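Local coordinates for Lin2960 protein (Listeria innocua, PDB 3OOP), which is of unknown function but probably binds DNA as a MarR-type transcriptional regulator, at residues S41-I46 with D73-K78; G45-E50 with E107-V112. One frame throughout, in Å; residues are numbered along the deposited sequence.

Contact 1 (S41-I46 with D73-K78); sequences SVLEGI and DVLLRK
Val42 is the first residue of 41-46 to reach the opposing helix, and its partner is Leu75, the one side chain of 73-78 that enters this contact. A chi1 of 173° swings Val42 CG1 away from the backbone N, out towards the other helix, where it meets Leu75 CD1 at 3.8 Å. The root of the valine is close as well, with CB 4.1 Å from the same leucine methyl. Leu43 follows and works differently. Its CB leaves the helix along the flank of the contact, but the chain then turns inward and its branch point makes the closest approach: Leu43 CG stands 3.9 Å from Leu75 CD2 and 4.0 Å from Leu75 CD1, so it faces both prongs of the leucine fork. With chi2 of Leu75 at 176°, CD1 continues the line of the chain and touches both Val42 and Leu43, while CD2 branches off onto Leu43 alone. Ile46, one turn after Val42, also directs its CB toward 73-78 but stays at the margin, its side chain coming no closer than 4.5 Å. The joint is wholly apolar and buried. Ile81 of strand 81-84 closes over Leu43, Ile46 and Leu75, and Ile57 of helix 54-61 packs on Val42 and Ile46. Where helix 65-77 gives out, Lys78 NZ forms a salt bridge with Asp34, in the loop before helix 37-49, and a hydrogen bond with Gln39 in its first turn. Helix 37-49 thus packs against the second helix of the helix-turn-helix, the recognition helix in MarR relatives, and Leu75 is part of the hydrophobic core of the winged helix-turn-helix domain.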
loop_
_atom_site.group_PDB
_atom_site.type_symbol
_atom_site.label_atom_id
_atom_site.label_comp_id
_atom_site.label_asym_id
_atom_site.label_seq_id
_atom_site.Cartn_x
_atom_site.Cartn_y
_atom_site.Cartn_z
ATOM N N SER A 41 2.676 -22.067 -2.506
ATOM C CA SER A 41 1.602 -21.255 -3.088
ATOM C C SER A 41 0.728 -22.093 -4.006
ATOM O O SER A 41 -0.507 -22.040 -3.924
ATOM C CB SER A 41 2.163 -20.065 -3.866
ATOM O OG SER A 41 2.853 -19.199 -2.984
ATOM N N VAL A 42 1.370 -22.868 -4.872
ATOM C CA VAL A 42 0.645 -23.693 -5.829
ATOM C C VAL A 42 -0.073 -24.850 -5.121
ATOM O O VAL A 42 -1.255 -25.080 -5.365
ATOM C CB VAL A 42 1.550 -24.167 -6.990
ATOM C CG1 VAL A 42 0.816 -25.159 -7.864
ATOM C CG2 VAL A 42 1.985 -22.965 -7.833
ATOM N N LEU A 43 0.633 -25.551 -4.235
ATOM C CA LEU A 43 0.042 -26.652 -3.459
ATOM C C LEU A 43 -1.195 -26.232 -2.675
ATOM O O LEU A 43 -2.223 -26.919 -2.725
ATOM C CB LEU A 43 1.057 -27.226 -2.470
ATOM C CG LEU A 43 1.840 -28.490 -2.752
ATOM C CD1 LEU A 43 2.646 -28.835 -1.499
ATOM C CD2 LEU A 43 0.939 -29.673 -3.157
ATOM N N GLU A 44 -1.069 -25.125 -1.935
ATOM C CA GLU A 44 -2.169 -24.539 -1.159
ATOM C C GLU A 44 -3.375 -24.244 -2.053
ATOM O O GLU A 44 -4.525 -24.509 -1.679
ATOM C CB GLU A 44 -1.676 -23.256 -0.459
ATOM C CG GLU A 44 -2.760 -22.252 -0.063
ATOM C CD GLU A 44 -2.228 -20.829 0.029
ATOM O OE1 GLU A 44 -2.771 -19.941 -0.663
ATOM O OE2 GLU A 44 -1.262 -20.591 0.778
ATOM N N GLY A 45 -3.106 -23.672 -3.228
ATOM C CA GLY A 45 -4.158 -23.353 -4.192
ATOM C C GLY A 45 -4.843 -24.603 -4.698
ATOM O O GLY A 45 -6.057 -24.637 -4.842
ATOM N N ILE A 46 -4.055 -25.634 -4.985
ATOM C CA ILE A 46 -4.618 -26.920 -5.394
ATOM C C ILE A 46 -5.479 -27.526 -4.280
ATOM O O ILE A 46 -6.620 -27.920 -4.525
ATOM C CB ILE A 46 -3.530 -27.906 -5.902
ATOM C CG1 ILE A 46 -2.838 -27.332 -7.147
ATOM C CG2 ILE A 46 -4.154 -29.264 -6.239
ATOM C CD1 ILE A 46 -1.601 -28.116 -7.634
ATOM N N ASP A 73 5.180 -29.182 -12.663
ATOM C CA ASP A 73 6.113 -30.263 -12.977
ATOM C C ASP A 73 6.938 -30.742 -11.766
ATOM O O ASP A 73 7.100 -31.944 -11.575
ATOM C CB ASP A 73 6.983 -29.908 -14.187
ATOM C CG ASP A 73 6.179 -29.863 -15.488
ATOM O OD1 ASP A 73 5.091 -30.490 -15.552
ATOM O OD2 ASP A 73 6.627 -29.195 -16.455
ATOM N N VAL A 74 7.420 -29.822 -10.932
ATOM C CA VAL A 74 8.161 -30.212 -9.720
ATOM C C VAL A 74 7.249 -30.970 -8.749
ATOM O O VAL A 74 7.652 -31.983 -8.179
ATOM C CB VAL A 74 8.812 -29.006 -8.994
ATOM C CG1 VAL A 74 9.472 -29.458 -7.688
ATOM C CG2 VAL A 74 9.844 -28.316 -9.909
ATOM N N LEU A 75 6.020 -30.489 -8.586
ATOM C CA LEU A 75 5.074 -31.122 -7.652
ATOM C C LEU A 75 4.631 -32.517 -8.106
ATOM O O LEU A 75 4.405 -33.401 -7.280
ATOM C CB LEU A 75 3.866 -30.218 -7.391
ATOM C CG LEU A 75 4.126 -28.880 -6.686
ATOM C CD1 LEU A 75 2.823 -28.075 -6.612
ATOM C CD2 LEU A 75 4.716 -29.083 -5.295
ATOM N N LEU A 76 4.524 -32.709 -9.417
ATOM C CA LEU A 76 4.285 -34.029 -9.989
ATOM C C LEU A 76 5.462 -34.969 -9.721
ATOM O O LEU A 76 5.256 -36.117 -9.305
ATOM C CB LEU A 76 3.996 -33.929 -11.493
ATOM C CG LEU A 76 2.599 -33.430 -11.888
ATOM C CD1 LEU A 76 2.569 -33.076 -13.356
ATOM C CD2 LEU A 76 1.504 -34.451 -11.550
ATOM N N ARG A 77 6.681 -34.474 -9.927
ATOM C CA ARG A 77 7.874 -35.275 -9.682
ATOM C C ARG A 77 8.019 -35.637 -8.202
ATOM O O ARG A 77 8.456 -36.741 -7.878
ATOM C CB ARG A 77 9.120 -34.565 -10.210
ATOM C CG ARG A 77 10.233 -35.509 -10.616
ATOM C CD ARG A 77 11.215 -34.832 -11.557
ATOM N NE ARG A 77 11.806 -33.628 -10.979
ATOM C CZ ARG A 77 11.522 -32.390 -11.372
ATOM N NH1 ARG A 77 12.118 -31.357 -10.788
ATOM N NH2 ARG A 77 10.641 -32.186 -12.348
ATOM N N LYS A 78 7.629 -34.720 -7.311
ATOM C CA LYS A 78 7.629 -34.970 -5.864
ATOM C C LYS A 78 6.465 -35.866 -5.424
ATOM O O LYS A 78 6.356 -36.195 -4.239
ATOM C CB LYS A 78 7.621 -33.660 -5.063
ATOM C CG LYS A 78 8.895 -32.816 -5.211
ATOM C CD LYS A 78 8.913 -31.608 -4.282
ATOM C CE LYS A 78 10.314 -30.999 -4.210
ATOM N NZ LYS A 78 10.445 -29.916 -3.176
#

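Contact 2 (G45-E50 with E107-V112); sequences GIEANE and ELRDIV
Arg109 stretches from helix 99-119 to Glu47 at the far end of helix 37-49, and it buries more surface here than any other residue. The two backbones stay well apart, 10.3 Å between Glu47 CA and Arg109 CA, so the long side chain bridges the gap. Its terminal NH2 donates to Glu47 OE1 at 2.8 Å, a salt bridge with a bent N-H...O angle of 139°. A second, weak bond runs from Arg109 NE to the same Glu47 OE1 at 3.3 Å. One carboxylate oxygen therefore takes both donors, instead of each oxygen taking one in a side-by-side pair. The planes agree with this: carboxylate and guanidinium stand 80° apart, and NH2 comes to OE1 from its anti side. Glu47 makes this possible by folding at chi2 (-75°), which turns the carboxylate back to the arginine; Glu47 CB is itself 3.7 Å from Arg109 NH2. Ala48 adds a light flank, its CB 4.1 Å from Arg109 NH2. Arg109 was modelled in two conformers, so the bridge is described for one of them only. Close by, Asn49 ND2 donates to Gly45 O at 2.8 Å in a nearly straight bond that uses a lone pair in the carbonyl plane and ties the Asn49 side chain back to the backbone one turn earlier. Trp40 and Glu44, earlier on helix 37-49, also touch the arginine, while Glu50 pairs with Arg102, earlier on helix 99-119. This is a surface salt bridge between the winged helix-turn-helix domain and the long helix that, in MarR-type proteins, leads from that domain towards the dimerisation region.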
loop_
_atom_site.group_PDB
_atom_site.type_symbol
_atom_site.label_atom_id
_atom_site.label_comp_id
_atom_site.label_asym_id
_atom_site.label_seq_id
_atom_site.Cartn_x
_atom_site.Cartn_y
_atom_site.Cartn_z
ATOM N N GLY A 45 -3.106 -23.672 -3.228
ATOM C CA GLY A 45 -4.158 -23.353 -4.192
ATOM C C GLY A 45 -4.843 -24.603 -4.698
ATOM O O GLY A 45 -6.057 -24.637 -4.842
ATOM N N ILE A 46 -4.055 -25.634 -4.985
ATOM C CA ILE A 46 -4.618 -26.920 -5.394
ATOM C C ILE A 46 -5.479 -27.526 -4.280
ATOM O O ILE A 46 -6.620 -27.920 -4.525
ATOM C CB ILE A 46 -3.530 -27.906 -5.902
ATOM C CG1 ILE A 46 -2.838 -27.332 -7.147
ATOM C CG2 ILE A 46 -4.154 -29.264 -6.239
ATOM C CD1 ILE A 46 -1.601 -28.116 -7.634
ATOM N N GLU A 47 -4.952 -27.569 -3.057
ATOM C CA GLU A 47 -5.726 -28.095 -1.922
ATOM C C GLU A 47 -7.047 -27.352 -1.785
ATOM O O GLU A 47 -8.070 -27.975 -1.569
ATOM C CB GLU A 47 -4.929 -28.021 -0.606
ATOM C CG GLU A 47 -5.568 -28.799 0.581
ATOM C CD GLU A 47 -6.785 -28.113 1.196
ATOM O OE1 GLU A 47 -6.843 -26.858 1.212
ATOM O OE2 GLU A 47 -7.693 -28.844 1.675
ATOM N N ALA A 48 -7.027 -26.029 -1.932
ATOM C CA ALA A 48 -8.228 -25.218 -1.698
ATOM C C ALA A 48 -9.291 -25.374 -2.790
ATOM O O ALA A 48 -10.469 -25.056 -2.564
ATOM C CB ALA A 48 -7.846 -23.746 -1.523
ATOM N N ASN A 49 -8.878 -25.874 -3.956
ATOM C CA ASN A 49 -9.726 -25.906 -5.154
ATOM C C ASN A 49 -9.864 -27.237 -5.901
ATOM O O ASN A 49 -10.582 -27.298 -6.903
ATOM C CB ASN A 49 -9.208 -24.882 -6.162
ATOM C CG ASN A 49 -9.365 -23.466 -5.692
ATOM O OD1 ASN A 49 -10.429 -22.865 -5.846
ATOM N ND2 ASN A 49 -8.297 -22.912 -5.130
ATOM N N GLU A 50 -9.185 -28.287 -5.440
ATOM C CA GLU A 50 -9.080 -29.536 -6.215
ATOM C C GLU A 50 -10.429 -30.218 -6.514
ATOM O O GLU A 50 -11.335 -30.191 -5.670
ATOM C CB GLU A 50 -8.141 -30.539 -5.525
ATOM C CG GLU A 50 -8.518 -30.827 -4.065
ATOM C CD GLU A 50 -7.832 -32.068 -3.488
ATOM O OE1 GLU A 50 -8.011 -32.334 -2.280
ATOM O OE2 GLU A 50 -7.127 -32.785 -4.229
ATOM N N GLU A 107 0.284 -30.811 7.156
ATOM C CA GLU A 107 1.402 -30.508 8.041
ATOM C C GLU A 107 1.827 -29.038 7.900
ATOM O O GLU A 107 1.964 -28.332 8.906
ATOM C CB GLU A 107 2.564 -31.468 7.742
ATOM C CG GLU A 107 3.735 -31.437 8.734
ATOM C CD GLU A 107 4.833 -32.447 8.401
ATOM O OE1 GLU A 107 5.880 -32.427 9.089
ATOM O OE2 GLU A 107 4.659 -33.259 7.458
ATOM N N LEU A 108 2.001 -28.578 6.658
ATOM C CA LEU A 108 2.393 -27.189 6.389
ATOM C C LEU A 108 1.323 -26.198 6.828
ATOM O O LEU A 108 1.648 -25.181 7.464
ATOM C CB LEU A 108 2.730 -26.994 4.905
ATOM C CG LEU A 108 3.903 -27.808 4.363
ATOM C CD1 LEU A 108 3.934 -27.776 2.829
ATOM C CD2 LEU A 108 5.223 -27.305 4.941
ATOM N N ARG A 109 0.059 -26.482 6.502
ATOM C CA ARG A 109 -1.041 -25.601 6.887
ATOM C C ARG A 109 -1.075 -25.405 8.400
ATOM O O ARG A 109 -1.290 -24.296 8.875
ATOM C CB ARG A 109 -2.389 -26.134 6.401
ATOM C CG ARG A 109 -2.700 -25.834 4.945
ATOM C CD ARG A 109 -4.182 -25.573 4.746
ATOM N NE ARG A 109 -4.591 -25.638 3.343
ATOM C CZ ARG A 109 -4.556 -24.616 2.495
ATOM N NH1 ARG A 109 -4.109 -23.428 2.890
ATOM N NH2 ARG A 109 -4.970 -24.781 1.240
ATOM N N ASP A 110 -0.850 -26.483 9.143
ATOM C CA ASP A 110 -0.872 -26.429 10.618
ATOM C C ASP A 110 0.240 -25.534 11.172
ATOM O O ASP A 110 0.023 -24.759 12.114
ATOM C CB ASP A 110 -0.797 -27.841 11.221
ATOM C CG ASP A 110 -2.109 -28.622 11.082
ATOM O OD1 ASP A 110 -3.174 -28.012 10.828
ATOM O OD2 ASP A 110 -2.076 -29.863 11.235
ATOM N N ILE A 111 1.425 -25.638 10.571
ATOM C CA ILE A 111 2.569 -24.819 10.972
ATOM C C ILE A 111 2.292 -23.351 10.684
ATOM O O ILE A 111 2.506 -22.492 11.553
ATOM C CB ILE A 111 3.862 -25.255 10.270
ATOM C CG1 ILE A 111 4.277 -26.640 10.767
ATOM C CG2 ILE A 111 4.991 -24.249 10.558
ATOM C CD1 ILE A 111 4.922 -27.459 9.699
ATOM N N VAL A 112 1.814 -23.065 9.473
ATOM C CA VAL A 112 1.471 -21.693 9.087
ATOM C C VAL A 112 0.380 -21.101 9.989
ATOM O O VAL A 112 0.490 -19.954 10.434
ATOM C CB VAL A 112 1.087 -21.611 7.585
ATOM C CG1 VAL A 112 0.585 -20.226 7.219
ATOM C CG2 VAL A 112 2.289 -22.005 6.712
#

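In the fold
After the long N-terminal helix 2-29, helix 37-49 starts both contacts. Contact 1 closes the shorter loop, bringing back helix 65-77 after strand 52-53 and helix 54-61. Contact 2 begins four residues later and closes a longer loop that also takes in strands 81-84 and 94-97 before helix 99-119 returns. The two spans overlap without either enclosing the other: 73-78 falls between the segments of contact 2, whereas 41-44 precedes them. Gly45 and Ile46 are shared, and Glu44 O, from 41-46, packs 3.0 Å from Arg109 NH2, so the two contacts touch. Helix 37-49 thereby connects the buried core with helix 99-119.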